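Local coordinates for protein cohesin (Archaeoglobus fulgidus, PDB 2XDH) that probably acts as a dockerin-binding adhesion module of a larger archaeal protein, as cohesin domains do, here without a cellulosome, at residues V30-N41 and V63-D74; R120-I130 and T144-E155. All coordinates share one frame; numbering follows the deposited sequence. Where two conformers were deposited one is given.

Contact 1 of 2, residues V30-N41 and V63-D74; sequences VGSINLILSYPN and VEGNQIKVGIAD
Ile33, Leu35 and Leu37 pair with Ile72, Val70 and Ile68 in two antiparallel strands of the jelly-roll beta sandwich of the cohesin domain. Each couple is doubly hydrogen-bonded through its backbone, as in Ile72 N to Ile33 O at 2.8 Å. On the buried face Leu35 and Val70, and Leu37 and Ile68, run side by side, Leu37 CD2 lying 4.1 Å from Ile68 CD1. The other face is more polar. There the CG2 branch of Ile36 lies across Gln67, with Ile36 CG2 3.5 Å from Gln67 CB. The CG1 branch of the same isoleucine runs alongside the extended Lys69 chain. A water accepts from Asn34 ND2 and donates a weak bond to Ile72 O.

Tyr39 closes the end of the pair beneath the type II' turn Glu64-Gln67. With its CG between the backbone N and the carbonyl carbon (chi1 59°), the ring swings back under the turn, and Asn66 CA sits over one face in a CH-pi contact, 4.0 Å from the ring centroid. CE2 of Tyr39 meets Ile68 CG1 at 3.8 Å, and Tyr39 OH comes within 2.7 Å of Gly65 O, at best a weak hydrogen bond. Asn66 ND2 points in its own amide plane at OD1 of the poorly ordered Asn41, a nearly straight bond (171°) of 2.7 Å that arrives above the acceptor's plane.

Strand 123-134 flanks residues 30-38, and strand 58-64 runs beside 67-74. Across the core, Leu84, Phe85 and Val87 of strand 82-91 and Val45 and Val48 of strand 43-50 pack on the apolar face.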
loop_
_atom_site.group_PDB
_atom_site.type_symbol
_atom_site.label_atom_id
_atom_site.label_comp_id
_atom_site.label_asym_id
_atom_site.label_seq_id
_atom_site.Cartn_x
_atom_site.Cartn_y
_atom_site.Cartn_z
ATOM N N VAL A 30 0.848 -8.285 -6.781
ATOM C CA VAL A 30 1.788 -9.082 -7.559
ATOM C C VAL A 30 1.304 -9.214 -8.983
ATOM O O VAL A 30 0.141 -9.542 -9.222
ATOM C CB VAL A 30 1.972 -10.473 -6.928
ATOM C CG1 VAL A 30 2.793 -11.398 -7.826
ATOM C CG2 VAL A 30 2.611 -10.326 -5.550
ATOM N N GLY A 31 2.203 -8.983 -9.937
ATOM C CA GLY A 31 1.844 -9.051 -11.339
ATOM C C GLY A 31 2.402 -10.249 -12.080
ATOM O O GLY A 31 1.826 -10.705 -13.068
ATOM N N SER A 32 3.537 -10.769 -11.634
ATOM C CA SER A 32 4.025 -11.976 -12.275
ATOM C C SER A 32 4.794 -12.837 -11.296
ATOM O O SER A 32 5.483 -12.334 -10.408
ATOM C CB SER A 32 4.884 -11.654 -13.491
ATOM O OG SER A 32 6.091 -11.062 -13.096
ATOM N N ILE A 33 4.671 -14.141 -11.473
ATOM C CA ILE A 33 5.341 -15.092 -10.600
ATOM C C ILE A 33 5.874 -16.201 -11.478
ATOM O O ILE A 33 5.130 -16.749 -12.296
ATOM C CB ILE A 33 4.332 -15.741 -9.631
ATOM C CG1 ILE A 33 3.669 -14.693 -8.741
ATOM C CG2 ILE A 33 5.010 -16.830 -8.798
ATOM C CD1 ILE A 33 2.599 -15.270 -7.839
ATOM N N ASN A 34 7.159 -16.515 -11.340
ATOM C CA ASN A 34 7.672 -17.760 -11.886
ATOM C C ASN A 34 8.298 -18.517 -10.753
ATOM O O ASN A 34 9.016 -17.935 -9.943
ATOM C CB ASN A 34 8.706 -17.530 -12.980
ATOM C CG ASN A 34 8.066 -17.156 -14.289
ATOM O OD1 ASN A 34 7.987 -17.968 -15.210
ATOM N ND2 ASN A 34 7.559 -15.935 -14.366
ATOM N N LEU A 35 8.020 -19.810 -10.683
ATOM C CA LEU A 35 8.618 -20.624 -9.639
ATOM C C LEU A 35 8.744 -22.064 -10.090
ATOM O O LEU A 35 8.206 -22.445 -11.138
ATOM C CB LEU A 35 7.810 -20.531 -8.343
ATOM C CG LEU A 35 6.335 -20.957 -8.371
ATOM C CD1 LEU A 35 6.195 -22.483 -8.341
ATOM C CD2 LEU A 35 5.612 -20.347 -7.183
ATOM N N ILE A 36 9.489 -22.841 -9.302
ATOM C CA ILE A 36 9.651 -24.260 -9.517
ATOM C C ILE A 36 9.223 -24.962 -8.239
ATOM O O ILE A 36 9.672 -24.600 -7.145
ATOM C CB ILE A 36 11.115 -24.604 -9.797
ATOM C CG1 ILE A 36 11.571 -23.947 -11.105
ATOM C CG2 ILE A 36 11.296 -26.102 -9.884
ATOM C CD1 ILE A 36 13.037 -24.167 -11.394
ATOM N N LEU A 37 8.328 -25.939 -8.371
ATOM C CA LEU A 37 7.978 -26.820 -7.253
ATOM C C LEU A 37 8.593 -28.176 -7.502
ATOM O O LEU A 37 8.268 -28.833 -8.488
ATOM C CB LEU A 37 6.462 -26.988 -7.155
ATOM C CG LEU A 37 5.994 -27.962 -6.067
ATOM C CD1 LEU A 37 6.224 -27.367 -4.687
ATOM C CD2 LEU A 37 4.519 -28.299 -6.247
ATOM N N SER A 38 9.501 -28.597 -6.630
ATOM C CA SER A 38 10.084 -29.924 -6.772
ATOM C C SER A 38 9.286 -30.892 -5.917
ATOM O O SER A 38 8.810 -30.528 -4.846
ATOM C CB SER A 38 11.557 -29.928 -6.352
ATOM O OG SER A 38 12.336 -29.147 -7.239
ATOM N N TYR A 39 9.135 -32.123 -6.394
ATOM C CA TYR A 39 8.368 -33.123 -5.664
ATOM C C TYR A 39 9.087 -34.471 -5.616
ATOM O O TYR A 39 9.910 -34.765 -6.476
ATOM C CB TYR A 39 6.987 -33.270 -6.300
ATOM C CG TYR A 39 7.033 -33.670 -7.750
ATOM C CD1 TYR A 39 6.936 -35.002 -8.126
ATOM C CD2 TYR A 39 7.170 -32.715 -8.752
ATOM C CE1 TYR A 39 6.975 -35.375 -9.462
ATOM C CE2 TYR A 39 7.211 -33.079 -10.092
ATOM C CZ TYR A 39 7.113 -34.415 -10.435
ATOM O OH TYR A 39 7.146 -34.793 -11.760
ATOM N N PRO A 40 8.780 -35.292 -4.600
ATOM C CA PRO A 40 9.459 -36.585 -4.405
ATOM C C PRO A 40 9.098 -37.657 -5.434
ATOM O O PRO A 40 8.052 -37.572 -6.083
ATOM C CB PRO A 40 8.992 -37.021 -3.013
ATOM C CG PRO A 40 7.692 -36.297 -2.798
ATOM C CD PRO A 40 7.831 -34.987 -3.516
ATOM N N ASN A 41 9.965 -38.665 -5.556
ATOM C CA ASN A 41 9.763 -39.791 -6.469
ATOM C C ASN A 41 8.502 -40.592 -6.190
ATOM O O ASN A 41 7.973 -41.256 -7.076
ATOM C CB ASN A 41 10.956 -40.751 -6.415
ATOM C CG ASN A 41 12.149 -40.235 -7.178
ATOM O OD1 ASN A 41 12.002 -39.520 -8.170
ATOM N ND2 ASN A 41 13.343 -40.596 -6.724
ATOM N N VAL A 63 5.888 -29.674 -16.683
ATOM C CA VAL A 63 6.399 -30.708 -15.787
ATOM C C VAL A 63 7.591 -31.381 -16.437
ATOM O O VAL A 63 7.459 -31.984 -17.497
ATOM C CB VAL A 63 5.336 -31.773 -15.483
ATOM C CG1 VAL A 63 5.920 -32.873 -14.591
ATOM C CG2 VAL A 63 4.110 -31.141 -14.838
ATOM N N GLU A 64 8.756 -31.268 -15.811
ATOM C CA GLU A 64 9.960 -31.893 -16.339
ATOM C C GLU A 64 10.766 -32.538 -15.228
ATOM O O GLU A 64 11.260 -31.866 -14.325
ATOM C CB GLU A 64 10.809 -30.891 -17.129
ATOM C CG GLU A 64 11.172 -29.616 -16.381
ATOM C CD GLU A 64 11.780 -28.562 -17.296
ATOM O OE1 GLU A 64 11.536 -28.621 -18.522
ATOM O OE2 GLU A 64 12.503 -27.677 -16.789
ATOM N N GLY A 65 10.894 -33.856 -15.302
ATOM C CA GLY A 65 11.539 -34.609 -14.250
ATOM C C GLY A 65 10.737 -34.462 -12.973
ATOM O O GLY A 65 9.506 -34.568 -12.979
ATOM N N ASN A 66 11.434 -34.206 -11.878
ATOM C CA ASN A 66 10.777 -34.036 -10.591
ATOM C C ASN A 66 10.517 -32.577 -10.248
ATOM O O ASN A 66 10.540 -32.195 -9.084
ATOM C CB ASN A 66 11.601 -34.697 -9.488
ATOM C CG ASN A 66 11.357 -36.193 -9.403
ATOM O OD1 ASN A 66 10.549 -36.747 -10.154
ATOM N ND2 ASN A 66 12.058 -36.859 -8.488
ATOM N N GLN A 67 10.267 -31.753 -11.256
ATOM C CA GLN A 67 9.891 -30.376 -10.960
ATOM C C GLN A 67 8.820 -29.813 -11.876
ATOM O O GLN A 67 8.749 -30.143 -13.055
ATOM C CB GLN A 67 11.113 -29.455 -10.875
ATOM C CG GLN A 67 11.957 -29.333 -12.110
ATOM C CD GLN A 67 13.274 -28.627 -11.814
ATOM O OE1 GLN A 67 13.858 -28.810 -10.746
ATOM N NE2 GLN A 67 13.739 -27.807 -12.754
ATOM N N ILE A 68 7.965 -28.980 -11.299
ATOM C CA ILE A 68 6.906 -28.325 -12.037
ATOM C C ILE A 68 7.258 -26.848 -12.130
ATOM O O ILE A 68 7.354 -26.169 -11.114
ATOM C CB ILE A 68 5.566 -28.470 -11.304
ATOM C CG1 ILE A 68 5.306 -29.949 -10.989
ATOM C CG2 ILE A 68 4.439 -27.855 -12.142
ATOM C CD1 ILE A 68 4.307 -30.178 -9.858
ATOM N N LYS A 69 7.498 -26.366 -13.343
ATOM C CA LYS A 69 7.743 -24.948 -13.553
ATOM C C LYS A 69 6.411 -24.279 -13.813
ATOM O O LYS A 69 5.646 -24.703 -14.681
ATOM C CB LYS A 69 8.694 -24.729 -14.738
ATOM C CG LYS A 69 10.090 -25.303 -14.507
ATOM C CD LYS A 69 11.083 -24.898 -15.584
ATOM C CE LYS A 69 12.504 -25.271 -15.172
ATOM N NZ LYS A 69 13.516 -24.988 -16.233
ATOM N N VAL A 70 6.134 -23.225 -13.061
ATOM C CA VAL A 70 4.856 -22.558 -13.141
ATOM C C VAL A 70 5.082 -21.095 -13.423
ATOM O O VAL A 70 5.949 -20.466 -12.817
ATOM C CB VAL A 70 4.068 -22.684 -11.814
ATOM C CG1 VAL A 70 2.811 -21.815 -11.859
ATOM C CG2 VAL A 70 3.729 -24.146 -11.541
ATOM N N GLY A 71 4.300 -20.555 -14.352
ATOM C CA GLY A 71 4.382 -19.151 -14.678
ATOM C C GLY A 71 2.994 -18.555 -14.546
ATOM O O GLY A 71 2.017 -19.103 -15.069
ATOM N N ILE A 72 2.905 -17.430 -13.844
ATOM C CA ILE A 72 1.635 -16.720 -13.686
ATOM C C ILE A 72 1.841 -15.242 -14.021
ATOM O O ILE A 72 2.785 -14.607 -13.535
ATOM C CB ILE A 72 1.115 -16.816 -12.234
ATOM C CG1 ILE A 72 0.761 -18.266 -11.888
ATOM C CG2 ILE A 72 -0.116 -15.937 -12.056
ATOM C CD1 ILE A 72 0.706 -18.560 -10.404
ATOM N N ALA A 73 0.962 -14.695 -14.845
ATOM C CA ALA A 73 0.954 -13.259 -15.092
ATOM C C ALA A 73 -0.472 -12.720 -14.964
ATOM O O ALA A 73 -1.427 -13.336 -15.430
ATOM C CB ALA A 73 1.532 -12.937 -16.458
ATOM N N ASP A 74 -0.615 -11.561 -14.332
ATOM C CA ASP A 74 -1.935 -11.036 -14.086
ATOM C C ASP A 74 -1.909 -9.519 -13.962
ATOM O O ASP A 74 -1.532 -8.971 -12.925
ATOM C CB ASP A 74 -2.504 -11.679 -12.826
ATOM C CG ASP A 74 -3.978 -11.405 -12.653
ATOM O OD1 ASP A 74 -4.457 -10.332 -13.116
ATOM O OD2 ASP A 74 -4.654 -12.272 -12.056
HETATM O O HOH W 1 5.040 -14.888 -15.562
#

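Contact 2 of 2, residues R120-I130 and T144-E155; sequences RNSHALTLQGI and TINGTFRIVSQE
His123 and Phe149 meet in a hydrogen-bonded pair of the antiparallel hairpin formed by strands 123-134 and 142-151. The imidazole presents its edge to Phe149 O, and its CD2 in turn lies at the edge of the phenyl ring, 4.3 Å from Phe149 CD2. Toward the loose end, the chains of Arg120 and Arg150 cross at about a right angle with their guanidinium planes 28° apart; the edge of the Arg150 guanidinium meets the aliphatic chain of Arg120, NH1 nearest to CD (3.1 Å). Bends at chi2 and chi3 of Arg150 carry its head there, while its CG rests on Ser122 CB at 3.6 Å. Glu155 OE1 stands to one side of both guanidinium groups and makes a long salt bridge to each, 3.6 Å to Arg120 NH1 and 3.9 Å to Arg150 NH2; Arg120 and Glu155 are poorly ordered. Replacing Arg150 by alanine removes the bent chain and its charge, and would probably leave Glu155 with Arg120 as its one cationic partner in this cluster and Ser122 CB without the CG that packs on it. At the opposite end Asn146 substitutes its side chain for a backbone acceptor: OD1 receives Leu127 N from above the amide plane at 2.9 Å, and a water donates to OD1 and Leu127 O while accepting from Thr144 OG1.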
loop_
_atom_site.group_PDB
_atom_site.type_symbol
_atom_site.label_atom_id
_atom_site.label_comp_id
_atom_site.label_asym_id
_atom_site.label_seq_id
_atom_site.Cartn_x
_atom_site.Cartn_y
_atom_site.Cartn_z
ATOM N N ARG A 120 8.924 -44.479 9.608
ATOM C CA ARG A 120 8.480 -43.870 8.345
ATOM C C ARG A 120 9.323 -42.640 8.029
ATOM O O ARG A 120 9.994 -42.098 8.905
ATOM C CB ARG A 120 7.000 -43.475 8.370
ATOM C CG ARG A 120 6.034 -44.588 7.981
ATOM C CD ARG A 120 4.595 -44.161 8.231
ATOM N NE ARG A 120 3.677 -45.295 8.283
ATOM C CZ ARG A 120 2.376 -45.192 8.534
ATOM N NH1 ARG A 120 1.835 -44.002 8.756
ATOM N NH2 ARG A 120 1.615 -46.277 8.564
ATOM N N ASN A 121 9.279 -42.196 6.777
ATOM C CA ASN A 121 10.028 -41.011 6.373
ATOM C C ASN A 121 9.229 -40.040 5.504
ATOM O O ASN A 121 8.382 -40.446 4.702
ATOM C CB ASN A 121 11.339 -41.399 5.682
ATOM C CG ASN A 121 12.551 -40.759 6.333
ATOM O OD1 ASN A 121 13.591 -41.396 6.498
ATOM N ND2 ASN A 121 12.419 -39.493 6.715
ATOM N N SER A 122 9.514 -38.755 5.672
ATOM C CA SER A 122 8.793 -37.703 4.971
ATOM C C SER A 122 9.548 -37.220 3.736
ATOM O O SER A 122 10.734 -37.501 3.569
ATOM C CB SER A 122 8.519 -36.533 5.921
ATOM O OG SER A 122 9.714 -36.061 6.521
ATOM N N HIS A 123 8.848 -36.494 2.872
ATOM C CA HIS A 123 9.428 -35.975 1.635
ATOM C C HIS A 123 9.107 -34.491 1.486
ATOM O O HIS A 123 8.071 -34.032 1.948
ATOM C CB HIS A 123 8.870 -36.726 0.428
ATOM C CG HIS A 123 9.077 -38.204 0.486
ATOM N ND1 HIS A 123 10.186 -38.823 -0.051
ATOM C CD2 HIS A 123 8.314 -39.189 1.017
ATOM C CE1 HIS A 123 10.098 -40.126 0.146
ATOM N NE2 HIS A 123 8.973 -40.375 0.793
ATOM N N ALA A 124 9.994 -33.758 0.826
ATOM C CA ALA A 124 9.841 -32.314 0.684
ATOM C C ALA A 124 9.112 -31.979 -0.587
ATOM O O ALA A 124 9.334 -32.619 -1.619
ATOM C CB ALA A 124 11.213 -31.643 0.685
ATOM N N LEU A 125 8.212 -30.999 -0.505
ATOM C CA LEU A 125 7.671 -30.350 -1.695
ATOM C C LEU A 125 8.322 -28.988 -1.656
ATOM O O LEU A 125 7.905 -28.126 -0.879
ATOM C CB LEU A 125 6.155 -30.229 -1.601
ATOM C CG LEU A 125 5.455 -31.597 -1.676
ATOM C CD1 LEU A 125 4.057 -31.556 -1.073
ATOM C CD2 LEU A 125 5.403 -32.068 -3.126
ATOM N N THR A 126 9.367 -28.809 -2.464
ATOM C CA THR A 126 10.214 -27.628 -2.350
ATOM C C THR A 126 9.890 -26.547 -3.373
ATOM O O THR A 126 9.635 -26.829 -4.534
ATOM C CB THR A 126 11.710 -27.989 -2.477
ATOM O OG1 THR A 126 12.008 -28.347 -3.831
ATOM C CG2 THR A 126 12.056 -29.146 -1.566
ATOM N N LEU A 127 9.915 -25.303 -2.921
ATOM C CA LEU A 127 9.732 -24.145 -3.793
ATOM C C LEU A 127 11.093 -23.499 -4.025
ATOM O O LEU A 127 11.806 -23.181 -3.072
ATOM C CB LEU A 127 8.822 -23.123 -3.099
ATOM C CG LEU A 127 7.361 -23.559 -2.997
ATOM C CD1 LEU A 127 6.640 -22.695 -1.995
ATOM C CD2 LEU A 127 6.678 -23.502 -4.383
ATOM N N GLN A 128 11.464 -23.293 -5.279
ATOM C CA GLN A 128 12.695 -22.575 -5.540
ATOM C C GLN A 128 12.657 -21.892 -6.889
ATOM O O GLN A 128 11.645 -21.931 -7.595
ATOM C CB GLN A 128 13.909 -23.503 -5.442
ATOM C CG GLN A 128 13.907 -24.623 -6.461
ATOM C CD GLN A 128 13.249 -25.878 -5.935
ATOM O OE1 GLN A 128 13.285 -26.156 -4.736
ATOM N NE2 GLN A 128 12.639 -26.645 -6.829
ATOM N N GLY A 129 13.770 -21.260 -7.236
ATOM C CA GLY A 129 13.867 -20.526 -8.487
ATOM C C GLY A 129 12.829 -19.429 -8.595
ATOM O O GLY A 129 12.353 -19.112 -9.686
ATOM N N ILE A 130 12.467 -18.825 -7.467
ATOM C CA ILE A 130 11.348 -17.862 -7.504
ATOM C C ILE A 130 11.733 -16.534 -8.172
ATOM O O ILE A 130 12.803 -15.982 -7.915
ATOM C CB ILE A 130 10.798 -17.627 -6.087
ATOM C CG1 ILE A 130 10.067 -18.886 -5.618
ATOM C CG2 ILE A 130 9.865 -16.437 -6.057
ATOM C CD1 ILE A 130 9.969 -18.953 -4.170
ATOM N N THR A 144 9.744 -18.222 1.571
ATOM C CA THR A 144 9.112 -19.439 1.081
ATOM C C THR A 144 9.001 -20.445 2.218
ATOM O O THR A 144 9.821 -20.443 3.145
ATOM C CB THR A 144 9.911 -20.063 -0.067
ATOM O OG1 THR A 144 11.215 -20.403 0.398
ATOM C CG2 THR A 144 10.050 -19.073 -1.197
ATOM N N ILE A 145 7.977 -21.284 2.140
ATOM C CA ILE A 145 7.796 -22.388 3.077
ATOM C C ILE A 145 7.482 -23.654 2.290
ATOM O O ILE A 145 6.503 -23.707 1.550
ATOM C CB ILE A 145 6.674 -22.092 4.071
ATOM C CG1 ILE A 145 7.005 -20.813 4.851
ATOM C CG2 ILE A 145 6.495 -23.270 5.070
ATOM C CD1 ILE A 145 6.003 -20.511 5.951
ATOM N N ASN A 146 8.326 -24.667 2.445
ATOM C CA ASN A 146 8.165 -25.908 1.700
ATOM C C ASN A 146 7.103 -26.811 2.323
ATOM O O ASN A 146 6.719 -26.628 3.474
ATOM C CB ASN A 146 9.509 -26.613 1.589
ATOM C CG ASN A 146 10.508 -25.791 0.806
ATOM O OD1 ASN A 146 10.120 -25.040 -0.085
ATOM N ND2 ASN A 146 11.789 -25.924 1.128
ATOM N N GLY A 147 6.619 -27.769 1.551
ATOM C CA GLY A 147 5.571 -28.637 2.037
ATOM C C GLY A 147 6.200 -29.950 2.411
ATOM O O GLY A 147 7.362 -30.190 2.092
ATOM N N THR A 148 5.434 -30.800 3.075
ATOM C CA THR A 148 5.945 -32.103 3.492
ATOM C C THR A 148 4.919 -33.162 3.101
ATOM O O THR A 148 3.720 -32.985 3.323
ATOM C CB THR A 148 6.149 -32.127 5.003
ATOM O OG1 THR A 148 7.020 -31.050 5.378
ATOM C CG2 THR A 148 6.745 -33.458 5.456
ATOM N N PHE A 149 5.373 -34.251 2.500
ATOM C CA PHE A 149 4.440 -35.317 2.153
ATOM C C PHE A 149 4.864 -36.650 2.741
ATOM O O PHE A 149 6.039 -37.000 2.697
ATOM C CB PHE A 149 4.294 -35.473 0.643
ATOM C CG PHE A 149 3.603 -36.748 0.260
ATOM C CD1 PHE A 149 2.225 -36.812 0.233
ATOM C CD2 PHE A 149 4.333 -37.895 -0.003
ATOM C CE1 PHE A 149 1.580 -37.995 -0.081
ATOM C CE2 PHE A 149 3.697 -39.078 -0.317
ATOM C CZ PHE A 149 2.315 -39.126 -0.357
ATOM N N ARG A 150 3.899 -37.389 3.284
ATOM C CA ARG A 150 4.164 -38.709 3.859
ATOM C C ARG A 150 3.187 -39.766 3.345
ATOM O O ARG A 150 1.993 -39.512 3.216
ATOM C CB ARG A 150 4.085 -38.678 5.393
ATOM C CG ARG A 150 5.286 -38.066 6.083
ATOM C CD ARG A 150 5.545 -38.731 7.431
ATOM N NE ARG A 150 4.348 -38.791 8.270
ATOM C CZ ARG A 150 3.875 -39.905 8.820
ATOM N NH1 ARG A 150 4.502 -41.057 8.622
ATOM N NH2 ARG A 150 2.779 -39.870 9.569
ATOM N N ILE A 151 3.689 -40.964 3.078
ATOM C CA ILE A 151 2.793 -42.070 2.781
ATOM C C ILE A 151 2.229 -42.605 4.089
ATOM O O ILE A 151 2.971 -42.872 5.032
ATOM C CB ILE A 151 3.498 -43.187 2.019
ATOM C CG1 ILE A 151 4.109 -42.639 0.731
ATOM C CG2 ILE A 151 2.522 -44.309 1.700
ATOM C CD1 ILE A 151 4.799 -43.693 -0.066
ATOM N N VAL A 152 0.911 -42.767 4.130
ATOM C CA VAL A 152 0.186 -43.032 5.365
ATOM C C VAL A 152 -0.939 -44.051 5.104
ATOM O O VAL A 152 -1.333 -44.253 3.960
ATOM C CB VAL A 152 -0.377 -41.694 5.908
ATOM C CG1 VAL A 152 -1.847 -41.795 6.259
ATOM C CG2 VAL A 152 0.468 -41.186 7.075
ATOM N N SER A 153 -1.444 -44.698 6.153
ATOM C CA SER A 153 -2.521 -45.675 5.999
ATOM C C SER A 153 -3.883 -45.016 6.159
ATOM O O SER A 153 -4.107 -43.912 5.671
ATOM C CB SER A 153 -2.388 -46.775 7.046
ATOM O OG SER A 153 -2.717 -46.276 8.332
ATOM N N GLN A 154 -4.789 -45.703 6.854
ATOM C CA GLN A 154 -6.083 -45.138 7.229
ATOM C C GLN A 154 -5.928 -44.022 8.260
ATOM O O GLN A 154 -6.889 -43.652 8.936
ATOM C CB GLN A 154 -7.004 -46.215 7.805
ATOM C CG GLN A 154 -7.472 -47.261 6.810
ATOM C CD GLN A 154 -8.524 -48.183 7.399
ATOM O OE1 GLN A 154 -8.950 -49.151 6.765
ATOM N NE2 GLN A 154 -8.952 -47.886 8.621
ATOM N N GLU A 155 -4.718 -43.489 8.391
ATOM C CA GLU A 155 -4.509 -42.347 9.268
ATOM C C GLU A 155 -5.220 -41.119 8.693
ATOM O O GLU A 155 -4.820 -39.984 8.930
ATOM C CB GLU A 155 -3.016 -42.079 9.478
ATOM C CG GLU A 155 -2.715 -41.084 10.593
ATOM C CD GLU A 155 -1.230 -40.890 10.822
ATOM O OE1 GLU A 155 -0.462 -41.849 10.599
ATOM O OE2 GLU A 155 -0.828 -39.778 11.224
HETATM O O HOH W 2 11.996 -23.037 -0.366
#

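How the contacts relate
Contact 1 and contact 2 are joined edge to edge, because strands 30-38 and 123-128 are antiparallel neighbours in one sheet. Their centres are 16 Å apart, and probable hydrogen bonds stitch them together: Ile36 N to Gln128 O at 2.9 Å and Ser38 N to Thr126 O at 2.7 Å. Beside them Pro40 CD packs 3.4 Å from Ala124 O. The strand order 58-64, 67-74, 30-38, 123-134 matches the sheet on which cellulosomal cohesins receive dockerin, so the outward residues of contact 1 may lie on such a surface. Gly31 is about 9 Å from the side chain of Asp136, which binds magnesium in this protein although no ion is bound to this chain here; contact 2 lies away from that site.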